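Local coordinates for protein AtxE2 (Asticcacaulis excentricus, PDB 5TXE) that hydrolyses the isopeptide bond of the lasso peptides astexin-2 and astexin-3, recognising their threaded shape and converting them to linear peptides, at residues W308-E311 against T312-V315; R133-S137 against G138-A142; A569-Y573 against G574-D578; Q664-A668 against P669-A673; P470-E473 against A474-Q477. The protein carries 1 engineered substitution. One frame throughout, in Å; residues are numbered along the deposited sequence.

Contact 1: residues W308-E311 against T312-V315; sequences WGDE and TANV
Asp-310 and Val-315 form an antiparallel hydrogen-bonded pair at the mouth of a tight hairpin, and the evidence begins with the backbone. Asp-310 N donates to Val-315 O over 2.9 Å. The return bond from Val-315 N to Asp-310 O is 3.1 Å long. Asn-314 faces Asp-310 together with Val-315, which makes this a G1 beta bulge; Asn-314 takes up the left-handed conformation (phi 56°, psi 55°) expected at its first position. Asn-314 N also makes a weak bond to Glu-311 O.

The polar side-chain contribution comes from Asp-310. Its CG stands anti to the backbone N (chi1 180°), which swings the carboxylate over the turn, where OD1 receives a weak but straight bond from Ala-313 N at 3.3 Å. Asp-310 OD2 lies 3.3 Å from Ala-313 CB, so the methyl group packs against the carboxylate.

Asp-310 CB and Val-315 CG2 come within 4.2 Å of each other on the same face of the sheet.

The turn links strand 304-310, outermost in its four-stranded antiparallel sheet, to strand 315-322 beside it. Asp-310 OD2 is weakly bonded to Tyr-317 on this second strand and makes a long, weak ion pair with Arg-356 on strand 350-357, while Asn-314 reaches toward the loop that follows strand 328-335.

Contact 2: residues R133-S137 against G138-A142; sequences RWSPS and GTHLA
Ser-135 OG is gripped from two directions: His-140 N donates to it at 3.0 Å, and it shares a longer hydrogen bond with Ser-137 OG. With chi1 at 56°, OG sits between the backbone N and the carbonyl carbon, which brings it up to the opposite strand. The hydroxyl chain continues from Ser-137 OG to Thr-139 OG1 (2.8 Å) and on to His-140 ND1. Beneath these side chains runs a type I beta turn from Ser-135 to Gly-138, closed by Gly-138 N on Ser-135 O at 2.9 Å; Gly-138 has positive phi (79°), where a CB would strike Ser-137 O. Ser-135 N to His-140 O and the paired bonds of Arg-133 with Ala-142 zip the hairpin.

On the other side, Leu-141 CD2 rests over the centre of one Trp-134 ring face, 3.6 Å from the five-membered ring centroid, a CH-pi contact. Gly-138 O approaches the ring edge at CZ3 (3.5 Å), while NE1 bonds to Ser-62 O outside the hairpin. An alanine in place of Trp-134 would probably deprive Leu-141 CD2 of its aromatic floor and Ser-62 O of its donor. The chemistry is thus divided, with hydroxyls fixing the turn and an apolar pair facing strands 69-78 and 83-92.

Contact 3: residues A569-Y573 against G574-D578; sequences ALKAY and GIETD
Lys-571 reaches forward across the turn to two acids at once. Its NZ meets Glu-576 OE1 at 2.7 Å, almost end-on to the C-O bond, and Asp-578 OD2 at 3.1 Å on the syn side of that carboxylate, tilted out of its plane. A bend at chi2 (73°) turns the otherwise extended chain back over residues 574-578. Two carboxylates around one ammonium make a salt-bridge network, in which the lysine is likely to ease the repulsion between the acids. Lys-571 CA adds a CA-H...O contact to Ile-575 O at 3.2 Å.

Gly-574 is the pivot. Its positive phi (92°) would drive a CB into Tyr-573 O, and it is the C-prime residue of a Schellman motif that ends helix 563-570. The paired bonds defining the motif are Gly-574 N to Lys-571 O (3.0 Å) and Ile-575 N to Leu-570 O (3.2 Å). Leu-570 O also takes Tyr-573 N, the two donors arriving from opposite faces of the carbonyl plane.

Ile-575 completes the turn by laying its CB 4.0 Å from Leu-570 CB, an apolar contact across the helix end. Both residues pack against the bound peptide, and Leu-570 also touches Asn-562, a residue important for activity that binds astexin-3.

Contact 4: residues Q664-A668 against P669-A673; sequences QSDPA and PDKAA
Asp-666 and Lys-671 meet in a salt bridge, Lys-671 NZ lying 3.2 Å from Asp-666 OD2. The ammonium comes to OD2 from above the carboxylate plane, 41° out of it, and the two side chains cross at about a right angle. Extended beyond CG, Lys-671 reaches back to the aspartate, its CD passing 3.8 Å from Asp-666 OD2. The same NZ has a second salt bridge, to Asp-655 on helix 643-662; NZ thus has two carboxylate partners and probably balances both.

One step out, the other carboxylate oxygen is held by the backbone. Ala-668 N donates to Asp-666 OD1 at 2.9 Å with an angle of 169°, which ties down the carboxylate's rotation while OD2 faces the lysine. From its own side the lysine is positioned by Lys-671 N, bonded to Ala-668 O at 3.0 Å; this brings the backbone round between Ala-668 and Lys-671. Ala-668 CB packs at 3.9 Å on Pro-669 CD. Farther out, Asp-666 N is bonded to the hydroxyl of Tyr-675 on the following helix.

The bond from Ala-668 N to Asp-666 OD1 makes an Asx turn, placed here in the connection between helix 643-662 and the C-terminal helix 672-684.

Contact 5: residues P470-E473 against A474-Q477; sequences PRSE and ASYQ
Arg-471 lies flat on Tyr-476, and this stack is the aromatic part of the contact. The guanidinium and ring planes are 20° apart with centres 3.7 Å from each other, and CZ stands over the ring face, so the pair is also cation-pi. The overlap is offset: Arg-471 NH1 approaches Tyr-476 CE1 at 3.4 Å, near the ring's rim. A bend at chi3 of Arg-471 (61°) folds the guanidinium over the ring.

The hydrogen bonds centre on Ser-475. Its OG donates to Ser-472 O at 2.5 Å, a short bond in the carbonyl plane and on a lone pair, and receives Arg-471 NE at 3.1 Å. Arg-471 NH2 adds weak bonds to OG and to Ser-475 O, the latter at the guanidinium edge. Replacing Ser-475 by an alanine would probably leave Arg-471 NE without its acceptor and the guanidinium freer to turn on the tyrosine.

The turn's N-H groups are bound as well. Ser-475 N goes to the side-chain Ser-472 OG at 3.1 Å and weakly to Ser-472 O; Tyr-476 N makes the sounder backbone bond, to Glu-473 O at 2.9 Å, in keeping with a 3-10 segment at 474-476.

This turn lies between strand 463-467 of the mixed sheet and helix 482-490. Ser-472 OG is hydrogen-bonded to Glu-489 on that helix, Ala-474 and Ser-475 touch its Gln-485, and Pro-470 packs on helix 494-512.

In the fold
Along the chain the order is contact 2, contact 1, contact 5, contact 3, contact 4, and none touches another. Contacts 1 and 2 are hairpin turns in two separate four-stranded antiparallel sheets, consistent with propeller blades of a prolyl oligopeptidase relative; their centres are 25 Å apart, on the same side of the chain's centre. Contacts 3, 4 and 5 belong to the part built round the eight-stranded mixed sheet, consistent with the hydrolase domain. Contacts 3 and 5, with centres 20 Å apart, both pack on helix 482-490, contact 3 beside the bound peptide. Contact 4, near the C-terminus, has its centre about 62 Å from that of contact 1, so the set probably spans both domains.

Contact 1: residues W308-E311 against T312-V315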
loop_
_atom_site.group_PDB
_atom_site.type_symbol
_atom_site.label_atom_id
_atom_site.label_comp_id
_atom_site.label_asym_id
_atom_site.label_seq_id
_atom_site.Cartn_x
_atom_site.Cartn_y
_atom_site.Cartn_z
ATOM N N TRP A 308 10.752 -20.411 -6.622
ATOM C CA TRP A 308 11.829 -20.337 -7.621
ATOM C C TRP A 308 12.476 -21.694 -7.836
ATOM O O TRP A 308 12.880 -22.357 -6.845
ATOM C CB TRP A 308 12.966 -19.461 -7.107
ATOM C CG TRP A 308 12.652 -18.009 -6.914
ATOM C CD1 TRP A 308 12.833 -17.017 -7.820
ATOM C CD2 TRP A 308 12.131 -17.395 -5.736
ATOM N NE1 TRP A 308 12.441 -15.826 -7.289
ATOM C CE2 TRP A 308 12.015 -16.035 -6.003
ATOM C CE3 TRP A 308 11.730 -17.878 -4.487
ATOM C CZ2 TRP A 308 11.514 -15.138 -5.072
ATOM C CZ3 TRP A 308 11.259 -16.982 -3.551
ATOM C CH2 TRP A 308 11.149 -15.620 -3.853
ATOM N N GLY A 309 12.540 -22.119 -9.104
ATOM C CA GLY A 309 13.165 -23.395 -9.464
ATOM C C GLY A 309 14.636 -23.222 -9.800
ATOM O O GLY A 309 15.001 -22.281 -10.455
ATOM N N ASP A 310 15.474 -24.157 -9.398
ATOM C CA ASP A 310 16.915 -24.101 -9.697
ATOM C C ASP A 310 17.350 -25.449 -10.256
ATOM O O ASP A 310 17.524 -26.388 -9.470
ATOM C CB ASP A 310 17.679 -23.789 -8.393
ATOM C CG ASP A 310 19.217 -23.702 -8.569
ATOM O OD1 ASP A 310 19.726 -23.968 -9.691
ATOM O OD2 ASP A 310 19.888 -23.331 -7.549
ATOM N N GLU A 311 17.546 -25.530 -11.578
ATOM C CA GLU A 311 17.926 -26.793 -12.259
ATOM C C GLU A 311 19.287 -27.344 -11.831
ATOM O O GLU A 311 19.425 -28.531 -11.531
ATOM C CB GLU A 311 17.881 -26.624 -13.804
ATOM C CG GLU A 311 17.129 -27.737 -14.543
ATOM C CD GLU A 311 16.156 -27.181 -15.569
ATOM O OE1 GLU A 311 15.189 -26.497 -15.133
ATOM O OE2 GLU A 311 16.340 -27.435 -16.794
ATOM N N THR A 312 20.260 -26.456 -11.721
ATOM C CA THR A 312 21.607 -26.820 -11.323
ATOM C C THR A 312 21.641 -27.516 -9.959
ATOM O O THR A 312 22.264 -28.575 -9.796
ATOM C CB THR A 312 22.475 -25.553 -11.296
ATOM O OG1 THR A 312 22.383 -24.939 -12.575
ATOM C CG2 THR A 312 23.930 -25.836 -10.988
ATOM N N ALA A 313 20.991 -26.923 -8.965
ATOM C CA ALA A 313 21.009 -27.493 -7.625
ATOM C C ALA A 313 19.916 -28.549 -7.509
ATOM O O ALA A 313 19.883 -29.307 -6.534
ATOM C CB ALA A 313 20.802 -26.405 -6.584
ATOM N N ASN A 314 19.016 -28.568 -8.486
ATOM C CA ASN A 314 17.864 -29.451 -8.480
ATOM C C ASN A 314 17.037 -29.233 -7.200
ATOM O O ASN A 314 16.842 -30.160 -6.405
ATOM C CB ASN A 314 18.341 -30.902 -8.632
ATOM C CG ASN A 314 17.209 -31.875 -8.740
ATOM O OD1 ASN A 314 16.286 -31.707 -9.555
ATOM N ND2 ASN A 314 17.271 -32.924 -7.923
ATOM N N VAL A 315 16.627 -27.982 -6.960
ATOM C CA VAL A 315 15.807 -27.660 -5.786
ATOM C C VAL A 315 14.775 -26.619 -6.124
ATOM O O VAL A 315 14.900 -25.915 -7.117
ATOM C CB VAL A 315 16.615 -27.196 -4.537
ATOM C CG1 VAL A 315 17.757 -28.143 -4.206
ATOM C CG2 VAL A 315 17.192 -25.839 -4.732
#

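Contact 2: residues R133-S137 against G138-A142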
loop_
_atom_site.group_PDB
_atom_site.type_symbol
_atom_site.label_atom_id
_atom_site.label_comp_id
_atom_site.label_asym_id
_atom_site.label_seq_id
_atom_site.Cartn_x
_atom_site.Cartn_y
_atom_site.Cartn_z
ATOM N N ARG A 133 14.318 -2.685 -17.351
ATOM C CA ARG A 133 14.535 -3.783 -18.280
ATOM C C ARG A 133 15.951 -3.755 -18.757
ATOM O O ARG A 133 16.382 -2.753 -19.360
ATOM C CB ARG A 133 13.607 -3.634 -19.455
ATOM C CG ARG A 133 12.145 -3.395 -19.057
ATOM C CD ARG A 133 11.760 -4.661 -18.386
ATOM N NE ARG A 133 10.658 -4.799 -17.420
ATOM C CZ ARG A 133 9.375 -4.654 -17.666
ATOM N NH1 ARG A 133 8.961 -4.176 -18.814
ATOM N NH2 ARG A 133 8.511 -4.900 -16.720
ATOM N N TRP A 134 16.704 -4.792 -18.452
ATOM C CA TRP A 134 18.072 -4.876 -18.960
ATOM C C TRP A 134 18.090 -5.298 -20.435
ATOM O O TRP A 134 17.356 -6.186 -20.841
ATOM C CB TRP A 134 18.865 -5.874 -18.186
ATOM C CG TRP A 134 19.148 -5.467 -16.840
ATOM C CD1 TRP A 134 18.338 -5.643 -15.766
ATOM C CD2 TRP A 134 20.384 -4.923 -16.330
ATOM N NE1 TRP A 134 18.983 -5.231 -14.624
ATOM C CE2 TRP A 134 20.236 -4.768 -14.962
ATOM C CE3 TRP A 134 21.584 -4.514 -16.918
ATOM C CZ2 TRP A 134 21.236 -4.237 -14.167
ATOM C CZ3 TRP A 134 22.588 -3.984 -16.115
ATOM C CH2 TRP A 134 22.406 -3.860 -14.763
ATOM N N SER A 135 18.934 -4.667 -21.236
ATOM C CA SER A 135 19.188 -5.151 -22.607
ATOM C C SER A 135 19.902 -6.527 -22.484
ATOM O O SER A 135 20.485 -6.797 -21.460
ATOM C CB SER A 135 20.074 -4.189 -23.380
ATOM O OG SER A 135 21.302 -3.964 -22.685
ATOM N N PRO A 136 19.784 -7.408 -23.494
ATOM C CA PRO A 136 20.399 -8.768 -23.461
ATOM C C PRO A 136 21.893 -8.707 -23.241
ATOM O O PRO A 136 22.430 -9.525 -22.542
ATOM C CB PRO A 136 20.094 -9.339 -24.842
ATOM C CG PRO A 136 18.848 -8.604 -25.295
ATOM C CD PRO A 136 18.904 -7.221 -24.665
ATOM N N SER A 137 22.548 -7.688 -23.789
ATOM C CA SER A 137 23.990 -7.501 -23.536
ATOM C C SER A 137 24.339 -7.078 -22.108
ATOM O O SER A 137 25.509 -7.055 -21.713
ATOM C CB SER A 137 24.537 -6.421 -24.477
ATOM O OG SER A 137 23.940 -5.145 -24.209
ATOM N N GLY A 138 23.349 -6.643 -21.337
ATOM C CA GLY A 138 23.638 -6.163 -19.989
ATOM C C GLY A 138 24.193 -4.749 -19.920
ATOM O O GLY A 138 24.662 -4.334 -18.867
ATOM N N THR A 139 24.118 -3.997 -21.008
ATOM C CA THR A 139 24.762 -2.670 -21.017
ATOM C C THR A 139 23.791 -1.473 -20.871
ATOM O O THR A 139 24.236 -0.377 -20.599
ATOM C CB THR A 139 25.565 -2.419 -22.323
ATOM O OG1 THR A 139 24.690 -2.558 -23.437
ATOM C CG2 THR A 139 26.759 -3.386 -22.466
ATOM N N HIS A 140 22.499 -1.663 -21.111
ATOM C CA HIS A 140 21.560 -0.556 -21.006
ATOM C C HIS A 140 20.302 -1.002 -20.281
ATOM O O HIS A 140 20.012 -2.199 -20.223
ATOM C CB HIS A 140 21.164 -0.070 -22.373
ATOM C CG HIS A 140 22.290 0.554 -23.108
ATOM N ND1 HIS A 140 23.209 -0.184 -23.829
ATOM C CD2 HIS A 140 22.689 1.846 -23.184
ATOM C CE1 HIS A 140 24.108 0.636 -24.342
ATOM N NE2 HIS A 140 23.812 1.873 -23.970
ATOM N N LEU A 141 19.613 -0.025 -19.709
ATOM C CA LEU A 141 18.360 -0.194 -19.094
ATOM C C LEU A 141 17.346 0.560 -19.911
ATOM O O LEU A 141 17.643 1.598 -20.463
ATOM C CB LEU A 141 18.409 0.371 -17.677
ATOM C CG LEU A 141 19.370 -0.208 -16.658
ATOM C CD1 LEU A 141 19.206 0.478 -15.305
ATOM C CD2 LEU A 141 19.082 -1.678 -16.483
ATOM N N ALA A 142 16.133 0.022 -19.981
ATOM C CA ALA A 142 14.953 0.755 -20.450
ATOM C C ALA A 142 13.891 0.714 -19.332
ATOM O O ALA A 142 13.764 -0.293 -18.633
ATOM C CB ALA A 142 14.388 0.136 -21.686
#

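Contact 3: residues A569-Y573 against G574-D578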
loop_
_atom_site.group_PDB
_atom_site.type_symbol
_atom_site.label_atom_id
_atom_site.label_comp_id
_atom_site.label_asym_id
_atom_site.label_seq_id
_atom_site.Cartn_x
_atom_site.Cartn_y
_atom_site.Cartn_z
ATOM N N ALA A 569 -22.426 -0.752 -8.212
ATOM C CA ALA A 569 -21.492 -1.888 -8.085
ATOM C C ALA A 569 -21.165 -2.212 -6.640
ATOM O O ALA A 569 -20.807 -3.340 -6.332
ATOM C CB ALA A 569 -20.192 -1.630 -8.865
ATOM N N LEU A 570 -21.279 -1.245 -5.737
ATOM C CA LEU A 570 -20.889 -1.486 -4.342
ATOM C C LEU A 570 -21.890 -2.337 -3.556
ATOM O O LEU A 570 -21.547 -2.974 -2.563
ATOM C CB LEU A 570 -20.680 -0.180 -3.580
ATOM C CG LEU A 570 -19.450 0.663 -3.934
ATOM C CD1 LEU A 570 -19.480 1.988 -3.177
ATOM C CD2 LEU A 570 -18.181 -0.095 -3.620
ATOM N N LYS A 571 -23.115 -2.305 -4.004
ATOM C CA LYS A 571 -24.205 -3.055 -3.419
ATOM C C LYS A 571 -23.843 -4.561 -3.337
ATOM O O LYS A 571 -24.094 -5.188 -2.329
ATOM C CB LYS A 571 -25.454 -2.732 -4.254
ATOM C CG LYS A 571 -26.667 -3.569 -4.050
ATOM C CD LYS A 571 -27.362 -3.279 -2.736
ATOM C CE LYS A 571 -28.740 -3.946 -2.725
ATOM N NZ LYS A 571 -29.288 -3.983 -1.361
ATOM N N ALA A 572 -23.175 -5.120 -4.338
ATOM C CA ALA A 572 -22.796 -6.536 -4.277
ATOM C C ALA A 572 -21.744 -6.801 -3.215
ATOM O O ALA A 572 -21.584 -7.963 -2.754
ATOM C CB ALA A 572 -22.303 -7.035 -5.644
ATOM N N TYR A 573 -21.024 -5.756 -2.796
ATOM C CA TYR A 573 -19.990 -5.907 -1.771
ATOM C C TYR A 573 -20.576 -5.807 -0.351
ATOM O O TYR A 573 -19.842 -5.887 0.653
ATOM C CB TYR A 573 -18.950 -4.807 -1.923
ATOM C CG TYR A 573 -17.938 -5.027 -3.009
ATOM C CD1 TYR A 573 -18.200 -4.674 -4.322
ATOM C CD2 TYR A 573 -16.657 -5.546 -2.701
ATOM C CE1 TYR A 573 -17.245 -4.865 -5.333
ATOM C CE2 TYR A 573 -15.703 -5.749 -3.705
ATOM C CZ TYR A 573 -15.995 -5.407 -5.017
ATOM O OH TYR A 573 -15.034 -5.584 -5.984
ATOM N N GLY A 574 -21.890 -5.589 -0.278
ATOM C CA GLY A 574 -22.596 -5.409 0.969
ATOM C C GLY A 574 -22.727 -3.948 1.402
ATOM O O GLY A 574 -23.132 -3.688 2.544
ATOM N N ILE A 575 -22.356 -2.993 0.540
ATOM C CA ILE A 575 -22.544 -1.590 0.900
ATOM C C ILE A 575 -23.933 -1.184 0.422
ATOM O O ILE A 575 -24.173 -1.149 -0.790
ATOM C CB ILE A 575 -21.484 -0.694 0.255
ATOM C CG1 ILE A 575 -20.050 -1.242 0.492
ATOM C CG2 ILE A 575 -21.609 0.736 0.774
ATOM C CD1 ILE A 575 -19.605 -1.183 1.913
ATOM N N GLU A 576 -24.825 -0.796 1.335
ATOM C CA GLU A 576 -26.228 -0.580 0.949
ATOM C C GLU A 576 -26.494 0.815 0.347
ATOM O O GLU A 576 -27.160 1.664 0.927
ATOM C CB GLU A 576 -27.159 -0.839 2.140
ATOM C CG GLU A 576 -27.026 -2.221 2.785
ATOM C CD GLU A 576 -27.286 -3.419 1.872
ATOM O OE1 GLU A 576 -27.918 -3.288 0.803
ATOM O OE2 GLU A 576 -26.845 -4.532 2.246
ATOM N N THR A 577 -26.011 1.021 -0.860
ATOM C CA THR A 577 -26.135 2.310 -1.535
ATOM C C THR A 577 -27.548 2.605 -2.056
ATOM O O THR A 577 -27.864 3.732 -2.417
ATOM C CB THR A 577 -25.187 2.376 -2.683
ATOM O OG1 THR A 577 -25.400 1.239 -3.536
ATOM C CG2 THR A 577 -23.747 2.349 -2.146
ATOM N N ASP A 578 -28.423 1.620 -2.015
ATOM C CA ASP A 578 -29.847 1.868 -2.280
ATOM C C ASP A 578 -30.627 2.361 -1.033
ATOM O O ASP A 578 -31.777 2.730 -1.140
ATOM C CB ASP A 578 -30.513 0.638 -2.858
ATOM C CG ASP A 578 -30.369 -0.622 -1.951
ATOM O OD1 ASP A 578 -29.551 -0.654 -0.988
ATOM O OD2 ASP A 578 -31.074 -1.612 -2.245
#

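Contact 4: residues Q664-A668 against P669-A673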
loop_
_atom_site.group_PDB
_atom_site.type_symbol
_atom_site.label_atom_id
_atom_site.label_comp_id
_atom_site.label_asym_id
_atom_site.label_seq_id
_atom_site.Cartn_x
_atom_site.Cartn_y
_atom_site.Cartn_z
ATOM N N GLN A 664 -0.938 19.761 25.961
ATOM C CA GLN A 664 0.260 20.521 25.647
ATOM C C GLN A 664 0.171 21.162 24.286
ATOM O O GLN A 664 -0.423 20.598 23.357
ATOM C CB GLN A 664 1.462 19.597 25.608
ATOM C CG GLN A 664 2.147 19.458 26.962
ATOM C CD GLN A 664 3.023 18.233 26.998
ATOM O OE1 GLN A 664 3.482 17.757 25.957
ATOM N NE2 GLN A 664 3.241 17.693 28.187
ATOM N N SER A 665 0.770 22.331 24.166
ATOM C CA SER A 665 0.830 23.051 22.909
ATOM C C SER A 665 2.239 23.533 22.682
ATOM O O SER A 665 2.913 23.908 23.607
ATOM C CB SER A 665 -0.101 24.260 22.938
ATOM O OG SER A 665 0.300 25.119 23.975
ATOM N N ASP A 666 2.656 23.529 21.429
ATOM C CA ASP A 666 3.949 24.051 21.021
ATOM C C ASP A 666 3.798 25.584 20.874
ATOM O O ASP A 666 2.931 26.037 20.135
ATOM C CB ASP A 666 4.298 23.371 19.697
ATOM C CG ASP A 666 5.497 23.975 18.981
ATOM O OD1 ASP A 666 5.986 25.041 19.341
ATOM O OD2 ASP A 666 5.933 23.350 18.013
ATOM N N PRO A 667 4.631 26.380 21.588
ATOM C CA PRO A 667 4.479 27.850 21.569
ATOM C C PRO A 667 5.007 28.572 20.317
ATOM O O PRO A 667 4.902 29.776 20.254
ATOM C CB PRO A 667 5.279 28.286 22.798
ATOM C CG PRO A 667 6.370 27.276 22.890
ATOM C CD PRO A 667 5.740 25.972 22.485
ATOM N N ALA A 668 5.561 27.860 19.337
ATOM C CA ALA A 668 5.988 28.491 18.100
ATOM C C ALA A 668 4.932 29.493 17.565
ATOM O O ALA A 668 3.744 29.171 17.466
ATOM C CB ALA A 668 6.296 27.436 17.062
ATOM N N PRO A 669 5.367 30.714 17.188
ATOM C CA PRO A 669 4.329 31.712 16.870
ATOM C C PRO A 669 3.504 31.401 15.615
ATOM O O PRO A 669 2.350 31.827 15.524
ATOM C CB PRO A 669 5.132 33.025 16.718
ATOM C CG PRO A 669 6.439 32.756 17.383
ATOM C CD PRO A 669 6.715 31.303 17.099
ATOM N N ASP A 670 4.062 30.646 14.675
ATOM C CA ASP A 670 3.296 30.223 13.483
ATOM C C ASP A 670 2.246 29.123 13.754
ATOM O O ASP A 670 1.536 28.753 12.839
ATOM C CB ASP A 670 4.213 29.769 12.331
ATOM C CG ASP A 670 5.083 28.585 12.706
ATOM O OD1 ASP A 670 5.881 28.721 13.664
ATOM O OD2 ASP A 670 4.963 27.529 12.057
ATOM N N LYS A 671 2.135 28.642 15.004
ATOM C CA LYS A 671 1.056 27.740 15.392
ATOM C C LYS A 671 -0.004 28.361 16.263
ATOM O O LYS A 671 -0.976 27.701 16.627
ATOM C CB LYS A 671 1.644 26.566 16.119
ATOM C CG LYS A 671 2.378 25.658 15.165
ATOM C CD LYS A 671 3.043 24.495 15.898
ATOM C CE LYS A 671 3.798 23.621 14.908
ATOM N NZ LYS A 671 4.212 22.358 15.548
ATOM N N ALA A 672 0.155 29.632 16.587
ATOM C CA ALA A 672 -0.722 30.313 17.524
ATOM C C ALA A 672 -2.159 30.326 17.075
ATOM O O ALA A 672 -3.085 30.093 17.869
ATOM C CB ALA A 672 -0.233 31.740 17.749
ATOM N N ALA A 673 -2.373 30.548 15.789
ATOM C CA ALA A 673 -3.753 30.554 15.255
ATOM C C ALA A 673 -4.394 29.166 15.333
ATOM O O ALA A 673 -5.582 29.031 15.578
ATOM C CB ALA A 673 -3.768 31.059 13.818
#

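Contact 5: residues P470-E473 against A474-Q477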
loop_
_atom_site.group_PDB
_atom_site.type_symbol
_atom_site.label_atom_id
_atom_site.label_comp_id
_atom_site.label_asym_id
_atom_site.label_seq_id
_atom_site.Cartn_x
_atom_site.Cartn_y
_atom_site.Cartn_z
ATOM N N PRO A 470 -6.960 -7.828 11.955
ATOM C CA PRO A 470 -6.985 -9.271 11.859
ATOM C C PRO A 470 -7.872 -9.806 10.744
ATOM O O PRO A 470 -8.698 -9.075 10.158
ATOM C CB PRO A 470 -7.577 -9.666 13.214
ATOM C CG PRO A 470 -8.574 -8.599 13.461
ATOM C CD PRO A 470 -7.872 -7.344 13.001
ATOM N N ARG A 471 -7.718 -11.102 10.504
ATOM C CA ARG A 471 -8.619 -11.863 9.651
ATOM C C ARG A 471 -10.081 -11.796 10.092
ATOM O O ARG A 471 -10.394 -11.697 11.308
ATOM C CB ARG A 471 -8.152 -13.320 9.561
ATOM C CG ARG A 471 -6.961 -13.467 8.617
ATOM C CD ARG A 471 -6.631 -14.916 8.302
ATOM N NE ARG A 471 -7.724 -15.647 7.644
ATOM C CZ ARG A 471 -7.753 -16.968 7.460
ATOM N NH1 ARG A 471 -6.739 -17.729 7.857
ATOM N NH2 ARG A 471 -8.801 -17.542 6.877
ATOM N N SER A 472 -10.977 -11.794 9.103
ATOM C CA SER A 472 -12.389 -11.781 9.430
ATOM C C SER A 472 -12.870 -13.227 9.666
ATOM O O SER A 472 -12.262 -14.160 9.165
ATOM C CB SER A 472 -13.206 -11.192 8.301
ATOM O OG SER A 472 -13.109 -12.019 7.166
ATOM N N GLU A 473 -13.975 -13.376 10.381
ATOM C CA GLU A 473 -14.642 -14.689 10.536
ATOM C C GLU A 473 -14.993 -15.280 9.165
ATOM O O GLU A 473 -14.791 -16.464 8.918
ATOM C CB GLU A 473 -15.905 -14.535 11.393
ATOM C CG GLU A 473 -15.598 -14.016 12.816
ATOM C CD GLU A 473 -16.821 -13.684 13.687
ATOM O OE1 GLU A 473 -17.646 -14.601 13.892
ATOM O OE2 GLU A 473 -16.945 -12.518 14.188
ATOM N N ALA A 474 -15.500 -14.431 8.267
ATOM C CA ALA A 474 -15.899 -14.851 6.926
ATOM C C ALA A 474 -14.744 -15.445 6.148
ATOM O O ALA A 474 -14.948 -16.284 5.289
ATOM C CB ALA A 474 -16.473 -13.683 6.140
ATOM N N SER A 475 -13.524 -14.971 6.396
ATOM C CA SER A 475 -12.370 -15.515 5.685
ATOM C C SER A 475 -12.081 -16.982 6.088
ATOM O O SER A 475 -11.328 -17.657 5.397
ATOM C CB SER A 475 -11.140 -14.661 5.941
ATOM O OG SER A 475 -10.720 -14.815 7.298
ATOM N N TYR A 476 -12.668 -17.443 7.194
ATOM C CA TYR A 476 -12.597 -18.847 7.628
ATOM C C TYR A 476 -13.741 -19.754 7.102
ATOM O O TYR A 476 -13.815 -20.928 7.481
ATOM C CB TYR A 476 -12.569 -18.922 9.173
ATOM C CG TYR A 476 -11.262 -18.433 9.743
ATOM C CD1 TYR A 476 -10.135 -19.233 9.676
ATOM C CD2 TYR A 476 -11.141 -17.165 10.304
ATOM C CE1 TYR A 476 -8.930 -18.801 10.160
ATOM C CE2 TYR A 476 -9.939 -16.727 10.807
ATOM C CZ TYR A 476 -8.834 -17.550 10.723
ATOM O OH TYR A 476 -7.612 -17.153 11.193
ATOM N N GLN A 477 -14.613 -19.229 6.236
ATOM C CA GLN A 477 -15.782 -19.960 5.753
ATOM C C GLN A 477 -15.687 -20.101 4.235
ATOM O O GLN A 477 -14.845 -19.459 3.591
ATOM C CB GLN A 477 -17.070 -19.212 6.157
ATOM C CG GLN A 477 -17.290 -19.117 7.675
ATOM C CD GLN A 477 -18.184 -17.944 8.155
ATOM O OE1 GLN A 477 -18.613 -17.076 7.384
ATOM N NE2 GLN A 477 -18.454 -17.925 9.457
#